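PDB 5EC0: Alp7A from Bacillus subtilis, which is an actin-like protein of the bacterial cytoskeleton that binds adenine nucleotide and probably forms the filaments that segregate a plasmid. Local coordinates for residues 22-27 with 106-111; 50-55 with 159-164. All coordinates share one frame; numbering follows the deposited sequence.

Contact 1. Residues 22-27 with 106-111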
ATOM      1  N   TYR A  22       4.201  11.943   8.412  1.00 30.23           N
ATOM      2  CA  TYR A  22       4.602  10.866   9.298  1.00 26.55           C
ATOM      3  C   TYR A  22       4.083   9.518   8.801  1.00 32.24           C
ATOM      4  O   TYR A  22       2.867   9.311   8.628  1.00 22.32           O
ATOM      5  CB  TYR A  22       4.111  11.136  10.721  1.00 36.53           C
ATOM      6  CG  TYR A  22       4.516  10.078  11.727  1.00 45.37           C
ATOM      7  CD1 TYR A  22       5.798  10.041  12.256  1.00 45.11           C
ATOM      8  CD2 TYR A  22       3.611   9.111  12.142  1.00 49.14           C
ATOM      9  CE1 TYR A  22       6.166   9.064  13.183  1.00 49.92           C
ATOM     10  CE2 TYR A  22       3.964   8.141  13.067  1.00 51.22           C
ATOM     11  CZ  TYR A  22       5.240   8.120  13.583  1.00 51.47           C
ATOM     12  OH  TYR A  22       5.575   7.148  14.494  1.00 57.26           O
ATOM     13  N   PHE A  23       5.018   8.595   8.599  1.00 24.01           N
ATOM     14  CA  PHE A  23       4.706   7.247   8.134  1.00 26.23           C
ATOM     15  C   PHE A  23       4.516   6.197   9.248  1.00 26.68           C
ATOM     16  O   PHE A  23       5.295   6.126  10.203  1.00 28.65           O
ATOM     17  CB  PHE A  23       5.808   6.760   7.181  1.00 24.22           C
ATOM     18  CG  PHE A  23       5.611   5.345   6.702  1.00 33.99           C
ATOM     19  CD1 PHE A  23       4.793   5.078   5.606  1.00 30.86           C
ATOM     20  CD2 PHE A  23       6.237   4.280   7.353  1.00 25.46           C
ATOM     21  CE1 PHE A  23       4.591   3.773   5.160  1.00 31.21           C
ATOM     22  CE2 PHE A  23       6.039   2.966   6.922  1.00 25.79           C
ATOM     23  CZ  PHE A  23       5.217   2.711   5.820  1.00 35.20           C
ATOM     24  N   PHE A  24       3.465   5.389   9.115  1.00 25.09           N
ATOM     25  CA  PHE A  24       3.370   4.117   9.829  1.00 31.19           C
ATOM     26  C   PHE A  24       2.418   3.221   9.053  1.00 30.21           C
ATOM     27  O   PHE A  24       1.694   3.690   8.173  1.00 28.57           O
ATOM     28  CB  PHE A  24       2.908   4.290  11.297  1.00 24.14           C
ATOM     29  CG  PHE A  24       1.489   4.767  11.447  1.00 27.53           C
ATOM     30  CD1 PHE A  24       0.432   3.864  11.432  1.00 24.42           C
ATOM     31  CD2 PHE A  24       1.208   6.115  11.627  1.00 22.78           C
ATOM     32  CE1 PHE A  24      -0.882   4.298  11.581  1.00 24.71           C
ATOM     33  CE2 PHE A  24      -0.107   6.554  11.794  1.00 22.17           C
ATOM     34  CZ  PHE A  24      -1.154   5.639  11.768  1.00 21.81           C
ATOM     35  N   GLU A  25       2.444   1.934   9.368  1.00 31.73           N
ATOM     36  CA  GLU A  25       1.626   0.952   8.679  1.00 34.26           C
ATOM     37  C   GLU A  25       1.131  -0.111   9.656  1.00 35.05           C
ATOM     38  O   GLU A  25       1.675  -0.272  10.741  1.00 36.73           O
ATOM     39  CB  GLU A  25       2.403   0.308   7.528  1.00 28.70           C
ATOM     40  CG  GLU A  25       3.798  -0.172   7.879  1.00 26.21           C
ATOM     41  CD  GLU A  25       4.494  -0.860   6.704  1.00 37.68           C
ATOM     42  OE1 GLU A  25       3.803  -1.216   5.737  1.00 42.12           O
ATOM     43  OE2 GLU A  25       5.733  -1.050   6.741  1.00 40.53           O
ATOM     44  N   LEU A  26       0.085  -0.818   9.254  1.00 32.39           N
ATOM     45  CA  LEU A  26      -0.610  -1.787  10.088  1.00 34.81           C
ATOM     46  C   LEU A  26      -0.942  -2.969   9.229  1.00 36.35           C
ATOM     47  O   LEU A  26      -1.236  -2.794   8.046  1.00 36.33           O
ATOM     48  CB  LEU A  26      -1.923  -1.219  10.659  1.00 38.16           C
ATOM     49  CG  LEU A  26      -1.973   0.064  11.489  1.00 38.80           C
ATOM     50  CD1 LEU A  26      -3.421   0.524  11.658  1.00 33.75           C
ATOM     51  CD2 LEU A  26      -1.324  -0.176  12.837  1.00 43.03           C
ATOM     52  N   PRO A  27      -0.927  -4.172   9.815  1.00 40.73           N
ATOM     53  CA  PRO A  27      -1.475  -5.341   9.123  1.00 39.27           C
ATOM     54  C   PRO A  27      -2.919  -5.070   8.720  1.00 35.35           C
ATOM     55  O   PRO A  27      -3.620  -4.374   9.455  1.00 37.23           O
ATOM     56  CB  PRO A  27      -1.386  -6.452  10.172  1.00 44.74           C
ATOM     57  CG  PRO A  27      -0.287  -6.019  11.083  1.00 46.38           C
ATOM     58  CD  PRO A  27      -0.325  -4.518  11.115  1.00 42.38           C
ATOM     59  N   ALA A 106      -6.941   7.213  15.364  1.00 31.41           N
ATOM     60  CA  ALA A 106      -6.976   7.237  16.822  1.00 36.25           C
ATOM     61  C   ALA A 106      -5.596   6.911  17.387  1.00 39.71           C
ATOM     62  O   ALA A 106      -5.167   7.480  18.401  1.00 27.38           O
ATOM     63  CB  ALA A 106      -8.014   6.265  17.349  1.00 31.54           C
ATOM     64  N   TYR A 107      -4.898   6.002  16.713  1.00 35.03           N
ATOM     65  CA  TYR A 107      -3.537   5.663  17.098  1.00 34.45           C
ATOM     66  C   TYR A 107      -2.603   6.867  16.980  1.00 34.63           C
ATOM     67  O   TYR A 107      -1.816   7.162  17.888  1.00 30.09           O
ATOM     68  CB  TYR A 107      -3.001   4.523  16.246  1.00 34.94           C
ATOM     69  CG  TYR A 107      -1.515   4.354  16.423  1.00 35.85           C
ATOM     70  CD1 TYR A 107      -0.984   3.962  17.648  1.00 36.08           C
ATOM     71  CD2 TYR A 107      -0.638   4.614  15.377  1.00 33.81           C
ATOM     72  CE1 TYR A 107       0.379   3.814  17.823  1.00 35.50           C
ATOM     73  CE2 TYR A 107       0.725   4.469  15.543  1.00 32.38           C
ATOM     74  CZ  TYR A 107       1.223   4.067  16.773  1.00 30.60           C
ATOM     75  OH  TYR A 107       2.574   3.930  16.939  1.00 30.42           O
ATOM     76  N   TYR A 108      -2.683   7.557  15.848  1.00 33.08           N
ATOM     77  CA  TYR A 108      -1.842   8.727  15.629  1.00 36.45           C
ATOM     78  C   TYR A 108      -2.160   9.807  16.660  1.00 39.19           C
ATOM     79  O   TYR A 108      -1.256  10.485  17.156  1.00 35.69           O
ATOM     80  CB  TYR A 108      -2.024   9.270  14.216  1.00 30.33           C
ATOM     81  CG  TYR A 108      -1.189  10.494  13.929  1.00 30.49           C
ATOM     82  CD1 TYR A 108       0.127  10.372  13.476  1.00 28.71           C
ATOM     83  CD2 TYR A 108      -1.714  11.771  14.093  1.00 30.32           C
ATOM     84  CE1 TYR A 108       0.896  11.489  13.198  1.00 30.08           C
ATOM     85  CE2 TYR A 108      -0.947  12.901  13.830  1.00 30.87           C
ATOM     86  CZ  TYR A 108       0.355  12.756  13.377  1.00 37.24           C
ATOM     87  OH  TYR A 108       1.116  13.879  13.103  1.00 35.43           O
ATOM     88  N   GLN A 109      -3.446   9.956  16.989  1.00 36.75           N
ATOM     89  CA  GLN A 109      -3.854  10.939  17.989  1.00 40.15           C
ATOM     90  C   GLN A 109      -3.256  10.603  19.352  1.00 40.02           C
ATOM     91  O   GLN A 109      -2.785  11.495  20.062  1.00 43.81           O
ATOM     92  CB  GLN A 109      -5.376  11.021  18.100  1.00 34.53           C
ATOM     93  CG  GLN A 109      -5.869  12.264  18.811  1.00 30.55           C
ATOM     94  CD  GLN A 109      -5.745  12.216  20.348  1.00 40.00           C
ATOM     95  OE1 GLN A 109      -6.005  11.188  20.984  1.00 40.26           O
ATOM     96  NE2 GLN A 109      -5.347  13.340  20.940  1.00 37.97           N
ATOM     97  N   ALA A 110      -3.286   9.323  19.716  1.00 39.07           N
ATOM     98  CA  ALA A 110      -2.749   8.879  21.004  1.00 37.93           C
ATOM     99  C   ALA A 110      -1.234   9.042  21.047  1.00 35.56           C
ATOM    100  O   ALA A 110      -0.677   9.412  22.073  1.00 42.93           O
ATOM    101  CB  ALA A 110      -3.125   7.433  21.273  1.00 36.21           C
ATOM    102  N   LEU A 111      -0.579   8.757  19.925  1.00 32.65           N
ATOM    103  CA  LEU A 111       0.874   8.857  19.832  1.00 38.53           C
ATOM    104  C   LEU A 111       1.359  10.300  19.903  1.00 42.41           C
ATOM    105  O   LEU A 111       2.241  10.613  20.691  1.00 43.14           O
ATOM    106  CB  LEU A 111       1.377   8.208  18.534  1.00 36.42           C
ATOM    107  CG  LEU A 111       2.892   8.056  18.354  1.00 36.58           C
ATOM    108  CD1 LEU A 111       3.479   7.113  19.411  1.00 37.91           C
ATOM    109  CD2 LEU A 111       3.235   7.558  16.952  1.00 38.52           C
TER
HETATM  110  O   HOH W   1       4.103   4.578  14.846  0.82 30.84           O

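Contact 2. Residues 50-55 with 159-164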
ATOM      1  N   ALA A  50       2.646   4.359  22.344  1.00 41.90           N
ATOM      2  CA  ALA A  50       3.252   3.580  21.272  1.00 44.43           C
ATOM      3  C   ALA A  50       2.781   2.136  21.337  1.00 40.94           C
ATOM      4  O   ALA A  50       2.732   1.457  20.324  1.00 41.56           O
ATOM      5  CB  ALA A  50       4.776   3.653  21.336  1.00 37.07           C
ATOM      6  N   ASP A  51       2.420   1.677  22.534  1.00 43.96           N
ATOM      7  CA  ASP A  51       1.988   0.298  22.715  1.00 40.62           C
ATOM      8  C   ASP A  51       0.618   0.044  22.085  1.00 37.33           C
ATOM      9  O   ASP A  51       0.246  -1.091  21.834  1.00 42.76           O
ATOM     10  CB  ASP A  51       1.956  -0.068  24.200  1.00 52.04           C
ATOM     11  CG  ASP A  51       3.343  -0.093  24.828  1.00 56.52           C
ATOM     12  OD1 ASP A  51       4.325  -0.318  24.090  1.00 54.65           O
ATOM     13  OD2 ASP A  51       3.451   0.097  26.061  1.00 56.26           O
ATOM     14  N   LEU A  52      -0.126   1.107  21.814  1.00 38.22           N
ATOM     15  CA  LEU A  52      -1.472   0.971  21.272  1.00 33.91           C
ATOM     16  C   LEU A  52      -1.487   0.345  19.872  1.00 38.40           C
ATOM     17  O   LEU A  52      -2.461  -0.289  19.475  1.00 39.32           O
ATOM     18  CB  LEU A  52      -2.146   2.337  21.233  1.00 33.12           C
ATOM     19  CG  LEU A  52      -3.583   2.413  20.721  1.00 35.51           C
ATOM     20  CD1 LEU A  52      -4.521   1.592  21.616  1.00 31.93           C
ATOM     21  CD2 LEU A  52      -4.024   3.866  20.637  1.00 35.28           C
ATOM     22  N   LYS A  53      -0.405   0.530  19.128  1.00 35.94           N
ATOM     23  CA  LYS A  53      -0.368   0.119  17.732  1.00 35.62           C
ATOM     24  C   LYS A  53      -0.646  -1.377  17.592  1.00 33.99           C
ATOM     25  O   LYS A  53      -1.396  -1.791  16.705  1.00 33.71           O
ATOM     26  CB  LYS A  53       0.982   0.470  17.103  1.00 39.44           C
ATOM     27  CG  LYS A  53       0.972   0.454  15.590  1.00 41.37           C
ATOM     28  CD  LYS A  53       2.328   0.828  15.028  1.00 43.81           C
ATOM     29  CE  LYS A  53       2.683  -0.070  13.856  1.00 46.70           C
ATOM     30  NZ  LYS A  53       3.866   0.415  13.099  1.00 52.97           N
ATOM     31  N   ASP A  54      -0.076  -2.172  18.494  1.00 39.51           N
ATOM     32  CA  ASP A  54      -0.275  -3.619  18.476  1.00 41.37           C
ATOM     33  C   ASP A  54      -1.490  -4.021  19.296  1.00 39.85           C
ATOM     34  O   ASP A  54      -1.776  -5.206  19.442  1.00 38.27           O
ATOM     35  CB  ASP A  54       0.964  -4.363  19.008  1.00 45.69           C
ATOM     36  CG  ASP A  54       2.167  -4.277  18.064  1.00 56.34           C
ATOM     37  OD1 ASP A  54       2.016  -3.766  16.925  1.00 55.83           O
ATOM     38  OD2 ASP A  54       3.264  -4.737  18.466  1.00 61.81           O
ATOM     39  N   ARG A  55      -2.203  -3.050  19.849  1.00 33.43           N
ATOM     40  CA  ARG A  55      -3.287  -3.383  20.772  1.00 34.46           C
ATOM     41  C   ARG A  55      -4.569  -2.630  20.394  1.00 44.24           C
ATOM     42  O   ARG A  55      -5.264  -2.099  21.260  1.00 44.20           O
ATOM     43  CB  ARG A  55      -2.872  -3.082  22.223  1.00 36.20           C
ATOM     44  CG  ARG A  55      -1.561  -3.800  22.673  1.00 38.10           C
ATOM     45  CD  ARG A  55      -1.085  -3.357  24.051  1.00 39.99           C
ATOM     46  NE  ARG A  55       0.200  -3.968  24.431  1.00 42.05           N
ATOM     47  CZ  ARG A  55       0.356  -5.000  25.264  1.00 44.60           C
ATOM     48  NH1 ARG A  55      -0.694  -5.575  25.844  1.00 52.96           N
ATOM     49  NH2 ARG A  55       1.578  -5.456  25.533  1.00 46.62           N
ATOM     50  N   VAL A 159     -11.694   4.094  21.471  1.00 43.14           N
ATOM     51  CA  VAL A 159     -10.575   3.211  21.773  1.00 39.00           C
ATOM     52  C   VAL A 159     -10.917   2.504  23.073  1.00 42.42           C
ATOM     53  O   VAL A 159     -11.217   3.154  24.068  1.00 40.02           O
ATOM     54  CB  VAL A 159      -9.243   3.972  21.915  1.00 41.38           C
ATOM     55  CG1 VAL A 159      -8.124   3.010  22.251  1.00 36.62           C
ATOM     56  CG2 VAL A 159      -8.918   4.729  20.632  1.00 34.34           C
ATOM     57  N   LEU A 160     -10.902   1.176  23.066  1.00 45.67           N
ATOM     58  CA  LEU A 160     -11.331   0.435  24.252  1.00 44.06           C
ATOM     59  C   LEU A 160     -10.144  -0.168  24.974  1.00 41.98           C
ATOM     60  O   LEU A 160     -10.297  -0.812  26.005  1.00 43.91           O
ATOM     61  CB  LEU A 160     -12.326  -0.654  23.862  1.00 46.67           C
ATOM     62  CG  LEU A 160     -13.525  -0.118  23.074  1.00 52.59           C
ATOM     63  CD1 LEU A 160     -14.342  -1.263  22.491  1.00 53.77           C
ATOM     64  CD2 LEU A 160     -14.400   0.793  23.944  1.00 51.83           C
ATOM     65  N   THR A 161      -8.955   0.039  24.420  1.00 45.67           N
ATOM     66  CA  THR A 161      -7.723  -0.410  25.061  1.00 47.66           C
ATOM     67  C   THR A 161      -7.549   0.298  26.417  1.00 48.89           C
ATOM     68  O   THR A 161      -7.438   1.522  26.477  1.00 49.01           O
ATOM     69  CB  THR A 161      -6.521  -0.152  24.131  1.00 48.55           C
ATOM     70  OG1 THR A 161      -6.811  -0.686  22.833  1.00 47.52           O
ATOM     71  CG2 THR A 161      -5.251  -0.785  24.655  1.00 44.01           C
ATOM     72  N   LEU A 162      -7.567  -0.469  27.505  1.00 55.49           N
ATOM     73  CA  LEU A 162      -7.416   0.081  28.855  1.00 61.40           C
ATOM     74  C   LEU A 162      -6.165   0.957  28.987  1.00 59.25           C
ATOM     75  O   LEU A 162      -5.077   0.563  28.566  1.00 60.32           O
ATOM     76  CB  LEU A 162      -7.369  -1.042  29.893  1.00 66.21           C
ATOM     77  CG  LEU A 162      -8.655  -1.770  30.309  1.00 71.24           C
ATOM     78  CD1 LEU A 162      -9.302  -2.533  29.154  1.00 72.81           C
ATOM     79  CD2 LEU A 162      -8.360  -2.715  31.471  1.00 70.88           C
ATOM     80  N   GLY A 163      -6.331   2.144  29.568  1.00 55.85           N
ATOM     81  CA  GLY A 163      -5.258   3.120  29.648  1.00 48.72           C
ATOM     82  C   GLY A 163      -5.329   4.237  28.619  1.00 59.57           C
ATOM     83  O   GLY A 163      -4.785   5.318  28.844  1.00 64.05           O
ATOM     84  N   LEU A 164      -5.996   3.982  27.492  1.00 52.53           N
ATOM     85  CA  LEU A 164      -6.082   4.953  26.393  1.00 46.15           C
ATOM     86  C   LEU A 164      -7.509   5.101  25.863  1.00 46.14           C
ATOM     87  O   LEU A 164      -7.718   5.516  24.726  1.00 45.76           O
ATOM     88  CB  LEU A 164      -5.154   4.549  25.247  1.00 46.95           C
ATOM     89  CG  LEU A 164      -3.657   4.596  25.550  1.00 56.36           C
ATOM     90  CD1 LEU A 164      -2.867   3.871  24.475  1.00 55.49           C
ATOM     91  CD2 LEU A 164      -3.178   6.039  25.701  1.00 57.68           C
TER

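Contact 1. Residues 22-27 with 106-111
Phe-24 and Tyr-107 meet as an edge-to-face aromatic pair: the edge of the tyrosine, led by CD2, comes down over one face of the phenylalanine ring. CD2 of Tyr-107 lies 3.8 Å from CZ of Phe-24, and the two planes stand at 80°. The Phe-24 side chain leaves the strand toward the helix, and with CG between the backbone N and the carbonyl carbon (chi1 67°) one ring face is turned to Tyr-107. On the same phenylalanine, CE2 packs against CB of Tyr-108 at 4.1 Å.

Tyr-22, two residues earlier on the strand, meets Tyr-108 and Leu-111. Its ring and that of Tyr-108 are tilted at 52°, neither stacked nor edge-to-face, with CD2 of Tyr-22 3.8 Å from CE1 of Tyr-108. The phenol end of Tyr-22 runs on to Leu-111, whose CD2 comes within 3.4 Å of OH. A water links the hydroxyls of Tyr-22 and Tyr-107, 3.0 Å from Tyr-22 OH and 2.7 Å from Tyr-107 OH, so the otherwise apolar contact has one polar bridge.

This is helix-on-sheet packing, as expected of an actin-like, ParM-type nucleotide-binding fold. Strand 22-33 pairs with strand 14-19, whose Asn-17 and Ile-19 also touch Phe-24, while Lys-112 makes a cation-pi contact with Tyr-22. Helix 95-112 also reaches strand 166-179, its Ala-106 and Gln-109 touching Leu-168.

Contact 2. Residues 50-55 with 159-164
Arg-55 and Thr-161 are the closest backbone pair, with CA atoms 6.8 Å apart, where a helix-like bend at 50-53 brings Arg-55 up to a type II turn from Thr-161 to Leu-164. The turn is closed by the bond from Leu-164 N to Thr-161 O, and Gly-163 holds its third position, where a side chain would run into the preceding carbonyl oxygen.

Leu-52 has the most surface buried and touches three residues of the other segment. Its CG lies anti to the backbone N (chi1 -179°), which carries the branched end toward residues 159-164. There the two methyls divide the work. CD1 reaches CG1 of Val-159 at 3.9 Å and also comes 3.5 Å from OG1 of Thr-161, while CB and CD2 lie against Leu-164, whose CD1 is 3.7 Å from CB of Leu-52.

Beside this apolar patch runs the one hydrogen bond between the segments. Thr-161 OG1 donates to the backbone O of Arg-55 at 2.6 Å; the C=O…OG1 angle is 171°, so the hydroxyl meets the carbonyl oxygen almost end-on. The threonine methyl, CG2, packs at 4.1 Å against CB of Arg-55, whose long chain then leads away from the turn. Ala-110 and Tyr-107 of helix 95-112 also touch Leu-52, and Phe-42 touches both Arg-55 and Thr-161.

This is a loop-to-hairpin contact away from the nucleotide, the turn linking antiparallel strands 153-159 and 166-179; Leu-162 also bonds through its backbone to Val-46. Thr-161 plays both parts: its hydroxyl, in a buried side chain, is satisfied by a main-chain carbonyl just before strand 56-62, and its carbon atoms join the leucine packing. Between these two segments one short polar bond is thus set against aliphatic side chains.

Overall arrangement
Contacts 1 and 2 lie on the same side of the chain's centre, their own centres about 11 Å apart, and their segments alternate along the sequence. Helix 95-112 and Lys-53 join them. Ala-110 CB meets Leu-52 CD2 at 3.7 Å, and Tyr-107 CE1 meets Lys-53 CB at 3.5 Å; the same helix that faces strand 22-33 in contact 1 thus also touches the 50-55 loop of contact 2. Lys-53 also reaches the strand, its NZ making a weak hydrogen bond to Glu-25 O. Both contacts lie away from the nucleotide pocket: the Phe-24 side chain is about 12 Å from ADP. A link toward the pocket is the salt bridge from Glu-25 to the pocket residue Arg-362.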